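Local structure of SusD-like carbohydrate binding protein (Bacteroides vulgatus, 3LEW) at residues K221-T224 / Y225-L229; N353-A356 / K357-N361; I200-E203 / V204-I208; M344-A347 / E348-I352. The protein probably binds carbohydrate at the outer membrane of Bacteroides vulgatus as a SusD-family protein involved in nutrient uptake. One frame throughout, in Å; residues are numbered along the deposited sequence.

Overall arrangement
Contacts 1 and 2 join neighbouring turns along helices, whereas contacts 3 and 4 lie at helix starts, in a helix-rich protein whose sequence families belong to the TPR clan. Contacts 2 and 4 share helix 346-359: contact 4 opens it, following strand 341-345, and contact 2 closes it. Both are buried, as is contact 3; contact 1 is partly buried, on helix 219-232 between helices 346-359 and 202-215, the latter beginning at contact 3. Contacts 1, 3 and 4 touch one another through apolar side chains packed partly on backbone, whereas Asn353 of contact 2 reaches Ser226 and Asp227 of contact 1. Lysines and carboxylates mark contacts 1 and 2, apolar packing contacts 3 and 4.

Contact 1. Residues K221-T224 / Y225-L229; sequences KAKT and YSDKL
The ring of Tyr225 lies back on the turn before it, the CD2-CE2 side next to Lys221: CD2 comes within 3.1 Å of Lys221 O, and CE2 is 3.9 Å from Lys221 CB. Both residues belong to helix 219-232 of this helix-rich SusD-family protein, and the contact is a worked case of i to i+4 packing along an alpha-helix. With CG turned away from its own carbonyl carbon (chi1 -63°), the ring lies obliquely beside the same carbonyl oxygen that accepts the backbone N-H of Tyr225. Its CD1 side receives Leu206 of the preceding helix, while Tyr225 OH and Lys221 NZ both converge on Glu182, by a hydrogen bond and a salt bridge.

The second flat group is the peptide carbonyl of Ala222, whose oxygen takes two donors from opposite faces of its plane. Ser226 N approaches on one face at 3.0 Å from Ala222 O. On the other face comes Ser226 OG, only 2.6 Å from Ala222 O, placed between the backbone N and the carbonyl carbon by a chi1 of 57°. Two donors thus hold Ala222 O, and Ser226 OG is also bonded to Asn353 ND2.

One residue on, the carboxylate of Asp227 rests against the aliphatic part of Lys223. Lys223 CG is 3.7 Å from Asp227 OD2, but Lys223 NZ stays 5.1 Å from Asp227 OD2 and forms its salt bridge with Asp362, while Asp227 OD1 is taken by Asn353 and, in a salt bridge, Lys357. Finally, Thr224 and Lys228 run side by side, with Thr224 CG2 4.1 Å from Lys228 CE.

Contact 2. Residues N353-A356 / K357-N361; sequences NAEA and KAHLN
Lys357 runs back along the helix over Asn353, one turn earlier, and can be followed atom by atom. Its CB sits 3.3 Å from Asn353 O, the oxygen that also accepts the backbone N-H of Lys357, and CG keeps the same company. CD then passes from the backbone to the side chain, 3.5 Å from Asn353 OD1, and CE lies beside the whole carboxamide. At the tip, NZ donates to Asn353 OD1 over 2.8 Å, in the plane of the amide carbonyl and on a lone pair. A chi1 of -74°, followed by a fully extended chain, lays the methylenes across the asparagine and delivers the ammonium there. NZ also makes salt bridges with Asp364 and Asp227, a buried charge thus held by two carboxylates and an amide oxygen. A leucine in place of Lys357 would probably leave both aspartates without this positive partner and Asn353 OD1 without this donor.

Two residues on, Glu355 and His359 lie side by side, their carboxylate and imidazole planes 32° apart. Their aliphatic and ring carbons meet at Glu355 CG and His359 CD2, 4.1 Å apart. Glu355 spends its oxygens on Arg414 and Trp395, and the imidazole stacks on Trp219. Leu360 N to Ala356 O is the last regular helical bond, after which Asn361, at positive phi, completes a Schellman motif. This C-terminal end of helix 346-359 is packed among helix 219-232, met by Ala356 and Leu360, helix 365-376, met by Asn353 and Lys357, and helix 387-401, met by Glu355 and Ala358.

Contact 3. Residues I200-E203 / V204-I208; sequences IDNE and VVLGI
Val204 meets Ile200 and Asp201 with its two methyls, at the N-terminus of helix 202-215. Its CG1 faces Ile200 CG2 at 4.1 Å, while its CG2 comes within 3.4 Å of Asp201 OD1. Ile200 thus folds over the first turn from the loop before it, crossing both Val204 and Val205 at about a right angle. The fit is tight: Ile200 CG2 and Val205 CG2 are 3.5 Å apart, closer than usual van der Waals contact. Beyond them, Ile200 and Val205 both pack on Ala123 of helix 111-135.

Asp201 is the N-cap. Turned between its own backbone N and carbonyl carbon (chi1 67°), its carboxylate curls back so that OD1 accepts from Val204 N at 3.0 Å in an almost straight bond, the N-H···O angle being 168°. OD2 forms a salt bridge with Arg194. An alanine at Asp201 is likely to leave the N-H of Val204 without its capping acceptor and Arg194 without this carboxylate. Glu203 contributes chiefly its carbonyl, which receives Gly207 N at 3.0 Å from Glu203 O and, from the next helix, the methyl CD1 of Leu229.

The chemistry is that of a capped helix start beside an apolar cluster of Ile200, Val204 and Val205. Asp201 N is buried here with no partner in the model. The Asp201 carboxylate, facing the positive end of the helix dipole with an arginine beside it, would be expected to stay ionised.

Contact 4. Residues M344-A347 / E348-I352; sequences MRVA and EIYLI
Between Met344 and Ala347 the backbone passes from extended to helical within a few residues, joining strand 341-345 to helix 346-359, and the first bond across the turn, Glu348 N to Arg345 O at 3.1 Å, is weak. Regular helical bonding follows with Tyr350 N to Val346 O.

Glu348, with CG anti to the backbone N (chi1 -178°) and the chain extended beyond it, reaches back to the strand. Glu348 OE1 touches Met344 CG, 3.6 Å away, the two side chains crossing at about a right angle. A water links the same OE1 to the strand backbone: it accepts from Arg345 N at 2.8 Å and donates to Glu348 OE1. Arg211 makes a salt bridge with that oxygen, while Arg345 points its guanidinium at Glu405, Glu253 and Glu401. Met344 is deposited as selenomethionine, and its SE packs on Ile349 CD1 at 4.3 Å.

On another side of the helix, Val346 CG1 rests on Tyr350 CE1, 3.7 Å apart, and Val346 O lies at the edge of the ring, in its plane, 3.5 Å from Tyr350 CD1. At the far end of this side chain, Tyr350 OH is hydrogen-bonded to Asn234 O.

Around this strand-to-helix junction the elements close in: Met344 pairs through its backbone with strand 254-258, its selenium also resting on Gly207 of helix 202-215; Ile349 packs on Ser226 and Leu229 of helix 219-232, and Ala347 and Leu351 pack on Leu372 of helix 365-376.

Contact 1. Residues K221-T224 / Y225-L229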
loop_
_atom_site.group_PDB
_atom_site.type_symbol
_atom_site.label_atom_id
_atom_site.label_comp_id
_atom_site.label_asym_id
_atom_site.label_seq_id
_atom_site.Cartn_x
_atom_site.Cartn_y
_atom_site.Cartn_z
ATOM N N LYS A 221 2.838 4.229 -21.048
ATOM C CA LYS A 221 3.990 3.764 -20.263
ATOM C C LYS A 221 3.627 2.625 -19.302
ATOM O O LYS A 221 4.374 1.672 -19.162
ATOM C CB LYS A 221 4.605 4.927 -19.517
ATOM C CG LYS A 221 5.463 5.850 -20.394
ATOM C CD LYS A 221 6.248 6.849 -19.535
ATOM C CE LYS A 221 7.115 7.700 -20.441
ATOM N NZ LYS A 221 8.080 8.531 -19.708
ATOM N N ALA A 222 2.488 2.741 -18.623
ATOM C CA ALA A 222 2.041 1.727 -17.660
ATOM C C ALA A 222 1.851 0.398 -18.361
ATOM O O ALA A 222 2.245 -0.659 -17.854
ATOM C CB ALA A 222 0.721 2.162 -16.960
ATOM N N LYS A 223 1.248 0.455 -19.538
ATOM C CA LYS A 223 1.098 -0.751 -20.386
ATOM C C LYS A 223 2.464 -1.318 -20.791
ATOM O O LYS A 223 2.688 -2.541 -20.735
ATOM C CB LYS A 223 0.266 -0.412 -21.635
ATOM C CG LYS A 223 0.380 -1.451 -22.785
ATOM C CD LYS A 223 -0.461 -1.116 -23.974
ATOM C CE LYS A 223 -0.196 -2.058 -25.162
ATOM N NZ LYS A 223 -1.154 -1.834 -26.289
ATOM N N THR A 224 3.357 -0.449 -21.237
ATOM C CA THR A 224 4.680 -0.883 -21.735
ATOM C C THR A 224 5.481 -1.582 -20.656
ATOM O O THR A 224 6.007 -2.697 -20.859
ATOM C CB THR A 224 5.494 0.296 -22.288
ATOM O OG1 THR A 224 4.834 0.792 -23.453
ATOM C CG2 THR A 224 6.936 -0.125 -22.635
ATOM N N TYR A 225 5.540 -0.974 -19.478
ATOM C CA TYR A 225 6.359 -1.531 -18.425
ATOM C C TYR A 225 5.705 -2.783 -17.822
ATOM O O TYR A 225 6.399 -3.742 -17.479
ATOM C CB TYR A 225 6.681 -0.480 -17.381
ATOM C CG TYR A 225 7.499 0.695 -17.910
ATOM C CD1 TYR A 225 8.704 0.488 -18.566
ATOM C CD2 TYR A 225 7.068 2.002 -17.729
ATOM C CE1 TYR A 225 9.449 1.563 -19.054
ATOM C CE2 TYR A 225 7.806 3.080 -18.201
ATOM C CZ TYR A 225 8.983 2.864 -18.857
ATOM O OH TYR A 225 9.759 3.913 -19.372
ATOM N N SER A 226 4.373 -2.796 -17.663
ATOM C CA SER A 226 3.723 -3.996 -17.096
ATOM C C SER A 226 3.740 -5.165 -18.098
ATOM O O SER A 226 3.869 -6.333 -17.682
ATOM C CB SER A 226 2.306 -3.658 -16.595
ATOM O OG SER A 226 1.497 -3.120 -17.621
ATOM N N ASP A 227 3.592 -4.887 -19.393
ATOM C CA ASP A 227 3.792 -5.924 -20.409
ATOM C C ASP A 227 5.206 -6.558 -20.272
ATOM O O ASP A 227 5.357 -7.783 -20.303
ATOM C CB ASP A 227 3.644 -5.338 -21.831
ATOM C CG ASP A 227 2.186 -5.312 -22.360
ATOM O OD1 ASP A 227 1.250 -5.929 -21.790
ATOM O OD2 ASP A 227 2.003 -4.689 -23.439
ATOM N N LYS A 228 6.238 -5.727 -20.160
ATOM C CA LYS A 228 7.641 -6.231 -20.025
ATOM C C LYS A 228 7.775 -7.124 -18.817
ATOM O O LYS A 228 8.409 -8.171 -18.888
ATOM C CB LYS A 228 8.629 -5.063 -19.891
ATOM C CG LYS A 228 8.933 -4.322 -21.202
ATOM C CD LYS A 228 9.830 -3.044 -21.023
ATOM C CE LYS A 228 10.310 -2.444 -22.370
ATOM N NZ LYS A 228 11.524 -3.134 -22.872
ATOM N N LEU A 229 7.194 -6.690 -17.689
ATOM C CA LEU A 229 7.220 -7.449 -16.429
ATOM C C LEU A 229 6.523 -8.793 -16.617
ATOM O O LEU A 229 7.128 -9.862 -16.373
ATOM C CB LEU A 229 6.636 -6.644 -15.276
ATOM C CG LEU A 229 6.955 -7.223 -13.888
ATOM C CD1 LEU A 229 6.800 -6.205 -12.775
ATOM C CD2 LEU A 229 6.138 -8.492 -13.572
#

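Contact 2. Residues N353-A356 / K357-N361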
loop_
_atom_site.group_PDB
_atom_site.type_symbol
_atom_site.label_atom_id
_atom_site.label_comp_id
_atom_site.label_asym_id
_atom_site.label_seq_id
_atom_site.Cartn_x
_atom_site.Cartn_y
_atom_site.Cartn_z
ATOM N N ASN A 353 -1.820 -3.681 -15.726
ATOM C CA ASN A 353 -1.863 -3.948 -17.159
ATOM C C ASN A 353 -3.300 -3.847 -17.702
ATOM O O ASN A 353 -3.559 -3.145 -18.709
ATOM C CB ASN A 353 -1.215 -5.296 -17.436
ATOM C CG ASN A 353 -0.945 -5.532 -18.889
ATOM O OD1 ASN A 353 -1.661 -6.317 -19.519
ATOM N ND2 ASN A 353 0.127 -4.894 -19.451
ATOM N N ALA A 354 -4.243 -4.517 -17.033
ATOM C CA ALA A 354 -5.659 -4.421 -17.415
ATOM C C ALA A 354 -6.189 -3.001 -17.411
ATOM O O ALA A 354 -6.818 -2.559 -18.364
ATOM C CB ALA A 354 -6.558 -5.330 -16.545
ATOM N N GLU A 355 -5.919 -2.256 -16.355
ATOM C CA GLU A 355 -6.440 -0.898 -16.244
ATOM C C GLU A 355 -5.834 0.077 -17.278
ATOM O O GLU A 355 -6.548 0.878 -17.890
ATOM C CB GLU A 355 -6.237 -0.372 -14.806
ATOM C CG GLU A 355 -6.902 0.966 -14.611
ATOM C CD GLU A 355 -6.882 1.488 -13.163
ATOM O OE1 GLU A 355 -6.646 0.693 -12.215
ATOM O OE2 GLU A 355 -7.179 2.722 -13.006
ATOM N N ALA A 356 -4.511 0.001 -17.477
ATOM C CA ALA A 356 -3.868 0.831 -18.474
ATOM C C ALA A 356 -4.465 0.522 -19.851
ATOM O O ALA A 356 -4.817 1.423 -20.616
ATOM C CB ALA A 356 -2.370 0.572 -18.472
ATOM N N LYS A 357 -4.616 -0.760 -20.146
ATOM C CA LYS A 357 -5.214 -1.144 -21.423
ATOM C C LYS A 357 -6.693 -0.647 -21.603
ATOM O O LYS A 357 -7.096 -0.275 -22.709
ATOM C CB LYS A 357 -5.072 -2.653 -21.646
ATOM C CG LYS A 357 -3.640 -3.040 -22.001
ATOM C CD LYS A 357 -3.417 -4.537 -21.989
ATOM C CE LYS A 357 -2.003 -4.862 -22.522
ATOM N NZ LYS A 357 -1.693 -6.347 -22.335
ATOM N N ALA A 358 -7.471 -0.648 -20.531
ATOM C CA ALA A 358 -8.867 -0.149 -20.556
ATOM C C ALA A 358 -8.878 1.331 -20.940
ATOM O O ALA A 358 -9.629 1.734 -21.806
ATOM C CB ALA A 358 -9.568 -0.370 -19.211
ATOM N N HIS A 359 -7.972 2.110 -20.363
ATOM C CA HIS A 359 -7.827 3.528 -20.726
ATOM C C HIS A 359 -7.378 3.750 -22.151
ATOM O O HIS A 359 -7.740 4.751 -22.761
ATOM C CB HIS A 359 -6.875 4.265 -19.769
ATOM C CG HIS A 359 -7.523 4.642 -18.477
ATOM N ND1 HIS A 359 -8.445 5.667 -18.399
ATOM C CD2 HIS A 359 -7.444 4.106 -17.245
ATOM C CE1 HIS A 359 -8.871 5.766 -17.154
ATOM N NE2 HIS A 359 -8.296 4.826 -16.436
ATOM N N LEU A 360 -6.588 2.820 -22.685
ATOM C CA LEU A 360 -6.106 2.880 -24.057
ATOM C C LEU A 360 -7.070 2.258 -25.084
ATOM O O LEU A 360 -6.789 2.241 -26.280
ATOM C CB LEU A 360 -4.762 2.157 -24.143
ATOM C CG LEU A 360 -3.594 2.834 -23.414
ATOM C CD1 LEU A 360 -2.373 1.921 -23.422
ATOM C CD2 LEU A 360 -3.250 4.154 -24.085
ATOM N N ASN A 361 -8.190 1.719 -24.598
ATOM C CA ASN A 361 -9.123 0.959 -25.424
ATOM C C ASN A 361 -8.531 -0.232 -26.152
ATOM O O ASN A 361 -8.921 -0.569 -27.270
ATOM C CB ASN A 361 -9.899 1.886 -26.327
ATOM C CG ASN A 361 -11.211 2.225 -25.707
ATOM O OD1 ASN A 361 -11.343 3.260 -25.051
ATOM N ND2 ASN A 361 -12.180 1.300 -25.827
#

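Contact 3. Residues I200-E203 / V204-I208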
loop_
_atom_site.group_PDB
_atom_site.type_symbol
_atom_site.label_atom_id
_atom_site.label_comp_id
_atom_site.label_asym_id
_atom_site.label_seq_id
_atom_site.Cartn_x
_atom_site.Cartn_y
_atom_site.Cartn_z
ATOM N N ILE A 200 16.003 -4.420 -4.821
ATOM C CA ILE A 200 15.436 -3.952 -6.074
ATOM C C ILE A 200 16.260 -4.463 -7.264
ATOM O O ILE A 200 17.437 -4.152 -7.405
ATOM C CB ILE A 200 15.405 -2.377 -6.081
ATOM C CG1 ILE A 200 14.587 -1.861 -4.902
ATOM C CG2 ILE A 200 14.931 -1.856 -7.430
ATOM C CD1 ILE A 200 14.559 -0.337 -4.825
ATOM N N ASP A 201 15.637 -5.218 -8.156
ATOM C CA ASP A 201 16.258 -5.658 -9.394
ATOM C C ASP A 201 15.430 -5.100 -10.561
ATOM O O ASP A 201 14.579 -4.218 -10.362
ATOM C CB ASP A 201 16.429 -7.184 -9.467
ATOM C CG ASP A 201 15.118 -7.932 -9.548
ATOM O OD1 ASP A 201 14.042 -7.262 -9.484
ATOM O OD2 ASP A 201 15.151 -9.210 -9.612
ATOM N N ASN A 202 15.765 -5.520 -11.770
ATOM C CA ASN A 202 15.069 -5.022 -12.965
ATOM C C ASN A 202 13.563 -5.250 -12.852
ATOM O O ASN A 202 12.812 -4.352 -13.152
ATOM C CB ASN A 202 15.684 -5.624 -14.240
ATOM C CG ASN A 202 15.128 -4.971 -15.555
ATOM O OD1 ASN A 202 15.703 -4.001 -16.087
ATOM N ND2 ASN A 202 14.057 -5.505 -16.045
ATOM N N GLU A 203 13.132 -6.435 -12.438
ATOM C CA GLU A 203 11.703 -6.721 -12.302
ATOM C C GLU A 203 10.994 -5.786 -11.313
ATOM O O GLU A 203 9.883 -5.300 -11.571
ATOM C CB GLU A 203 11.489 -8.193 -11.922
ATOM C CG GLU A 203 10.030 -8.513 -11.718
ATOM C CD GLU A 203 9.742 -9.967 -11.400
ATOM O OE1 GLU A 203 10.682 -10.742 -11.220
ATOM O OE2 GLU A 203 8.554 -10.312 -11.324
ATOM N N VAL A 204 11.626 -5.552 -10.163
ATOM C CA VAL A 204 11.069 -4.654 -9.157
ATOM C C VAL A 204 10.903 -3.264 -9.743
ATOM O O VAL A 204 9.840 -2.663 -9.611
ATOM C CB VAL A 204 11.870 -4.612 -7.834
ATOM C CG1 VAL A 204 11.256 -3.573 -6.832
ATOM C CG2 VAL A 204 11.946 -6.008 -7.163
ATOM N N VAL A 205 11.934 -2.764 -10.450
ATOM C CA VAL A 205 11.824 -1.445 -11.103
ATOM C C VAL A 205 10.639 -1.397 -12.106
ATOM O O VAL A 205 9.869 -0.443 -12.102
ATOM C CB VAL A 205 13.131 -1.031 -11.766
ATOM C CG1 VAL A 205 12.954 0.331 -12.483
ATOM C CG2 VAL A 205 14.286 -0.924 -10.707
ATOM N N LEU A 206 10.495 -2.414 -12.956
ATOM C CA LEU A 206 9.394 -2.453 -13.898
ATOM C C LEU A 206 8.062 -2.378 -13.143
ATOM O O LEU A 206 7.126 -1.700 -13.589
ATOM C CB LEU A 206 9.434 -3.745 -14.752
ATOM C CG LEU A 206 10.518 -3.819 -15.837
ATOM C CD1 LEU A 206 10.562 -5.228 -16.420
ATOM C CD2 LEU A 206 10.245 -2.742 -16.966
ATOM N N GLY A 207 7.974 -3.070 -12.004
ATOM C CA GLY A 207 6.723 -3.110 -11.285
ATOM C C GLY A 207 6.409 -1.754 -10.674
ATOM O O GLY A 207 5.242 -1.267 -10.739
ATOM N N ILE A 208 7.400 -1.148 -10.001
ATOM C CA ILE A 208 7.122 0.175 -9.383
ATOM C C ILE A 208 6.827 1.226 -10.479
ATOM O O ILE A 208 5.941 2.110 -10.320
ATOM C CB ILE A 208 8.279 0.700 -8.489
ATOM C CG1 ILE A 208 8.662 -0.321 -7.421
ATOM C CG2 ILE A 208 7.858 2.079 -7.864
ATOM C CD1 ILE A 208 10.129 -0.102 -6.835
#

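Contact 4. Residues M344-A347 / E348-I352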
loop_
_atom_site.group_PDB
_atom_site.type_symbol
_atom_site.label_atom_id
_atom_site.label_comp_id
_atom_site.label_asym_id
_atom_site.label_seq_id
_atom_site.Cartn_x
_atom_site.Cartn_y
_atom_site.Cartn_z
HETATM N N MSE A 344 4.577 -5.808 -3.065
HETATM C CA MSE A 344 4.169 -5.877 -4.483
HETATM C C MSE A 344 4.076 -7.325 -4.918
HETATM O O MSE A 344 5.027 -8.081 -4.701
HETATM C CB MSE A 344 5.142 -5.131 -5.392
HETATM C CG MSE A 344 4.646 -5.039 -6.768
HETATM SE SE MSE A 344 5.724 -3.692 -7.774
HETATM C CE MSE A 344 7.365 -4.357 -7.552
ATOM N N ARG A 345 2.946 -7.704 -5.533
ATOM C CA ARG A 345 2.749 -9.036 -6.080
ATOM C C ARG A 345 2.437 -8.989 -7.574
ATOM O O ARG A 345 1.957 -7.973 -8.117
ATOM C CB ARG A 345 1.567 -9.717 -5.383
ATOM C CG ARG A 345 1.727 -9.812 -3.930
ATOM C CD ARG A 345 0.656 -10.747 -3.359
ATOM N NE ARG A 345 -0.681 -10.159 -3.262
ATOM C CZ ARG A 345 -1.776 -10.587 -3.886
ATOM N NH1 ARG A 345 -1.763 -11.600 -4.753
ATOM N NH2 ARG A 345 -2.944 -10.013 -3.588
ATOM N N VAL A 346 2.654 -10.118 -8.228
ATOM C CA VAL A 346 2.347 -10.224 -9.659
ATOM C C VAL A 346 0.851 -9.930 -9.950
ATOM O O VAL A 346 0.537 -9.320 -10.973
ATOM C CB VAL A 346 2.755 -11.589 -10.253
ATOM C CG1 VAL A 346 2.511 -11.581 -11.847
ATOM C CG2 VAL A 346 4.257 -11.916 -9.944
ATOM N N ALA A 347 -0.066 -10.338 -9.085
ATOM C CA ALA A 347 -1.461 -10.045 -9.324
ATOM C C ALA A 347 -1.727 -8.553 -9.540
ATOM O O ALA A 347 -2.604 -8.202 -10.331
ATOM C CB ALA A 347 -2.367 -10.572 -8.157
ATOM N N GLU A 348 -1.066 -7.679 -8.783
ATOM C CA GLU A 348 -1.203 -6.246 -8.993
ATOM C C GLU A 348 -0.775 -5.836 -10.397
ATOM O O GLU A 348 -1.357 -4.910 -10.976
ATOM C CB GLU A 348 -0.389 -5.477 -7.938
ATOM C CG GLU A 348 -0.518 -3.950 -8.076
ATOM C CD GLU A 348 0.529 -3.154 -7.313
ATOM O OE1 GLU A 348 1.292 -3.709 -6.513
ATOM O OE2 GLU A 348 0.602 -1.920 -7.562
ATOM N N ILE A 349 0.273 -6.486 -10.925
ATOM C CA ILE A 349 0.776 -6.167 -12.275
ATOM C C ILE A 349 -0.243 -6.567 -13.322
ATOM O O ILE A 349 -0.468 -5.815 -14.261
ATOM C CB ILE A 349 2.157 -6.804 -12.554
ATOM C CG1 ILE A 349 3.154 -6.500 -11.412
ATOM C CG2 ILE A 349 2.694 -6.354 -13.909
ATOM C CD1 ILE A 349 3.306 -4.958 -11.096
ATOM N N TYR A 350 -0.914 -7.709 -13.143
ATOM C CA TYR A 350 -2.016 -8.069 -14.054
ATOM C C TYR A 350 -3.105 -6.989 -14.025
ATOM O O TYR A 350 -3.633 -6.583 -15.049
ATOM C CB TYR A 350 -2.682 -9.382 -13.649
ATOM C CG TYR A 350 -2.051 -10.656 -14.153
ATOM C CD1 TYR A 350 -0.968 -11.235 -13.501
ATOM C CD2 TYR A 350 -2.570 -11.302 -15.248
ATOM C CE1 TYR A 350 -0.409 -12.423 -13.927
ATOM C CE2 TYR A 350 -2.002 -12.505 -15.702
ATOM C CZ TYR A 350 -0.937 -13.077 -15.011
ATOM O OH TYR A 350 -0.411 -14.295 -15.472
ATOM N N LEU A 351 -3.424 -6.514 -12.828
ATOM C CA LEU A 351 -4.477 -5.495 -12.678
ATOM C C LEU A 351 -4.065 -4.123 -13.242
ATOM O O LEU A 351 -4.880 -3.461 -13.861
ATOM C CB LEU A 351 -4.847 -5.368 -11.202
ATOM C CG LEU A 351 -5.697 -6.553 -10.678
ATOM C CD1 LEU A 351 -5.610 -6.568 -9.142
ATOM C CD2 LEU A 351 -7.170 -6.398 -11.120
ATOM N N ILE A 352 -2.803 -3.717 -13.050
ATOM C CA ILE A 352 -2.273 -2.487 -13.650
ATOM C C ILE A 352 -2.307 -2.570 -15.200
ATOM O O ILE A 352 -2.719 -1.632 -15.861
ATOM C CB ILE A 352 -0.814 -2.182 -13.207
ATOM C CG1 ILE A 352 -0.729 -1.817 -11.698
ATOM C CG2 ILE A 352 -0.167 -1.035 -14.054
ATOM C CD1 ILE A 352 0.633 -1.877 -11.109
HETATM O O HOH W 1 0.772 -5.963 -5.001
#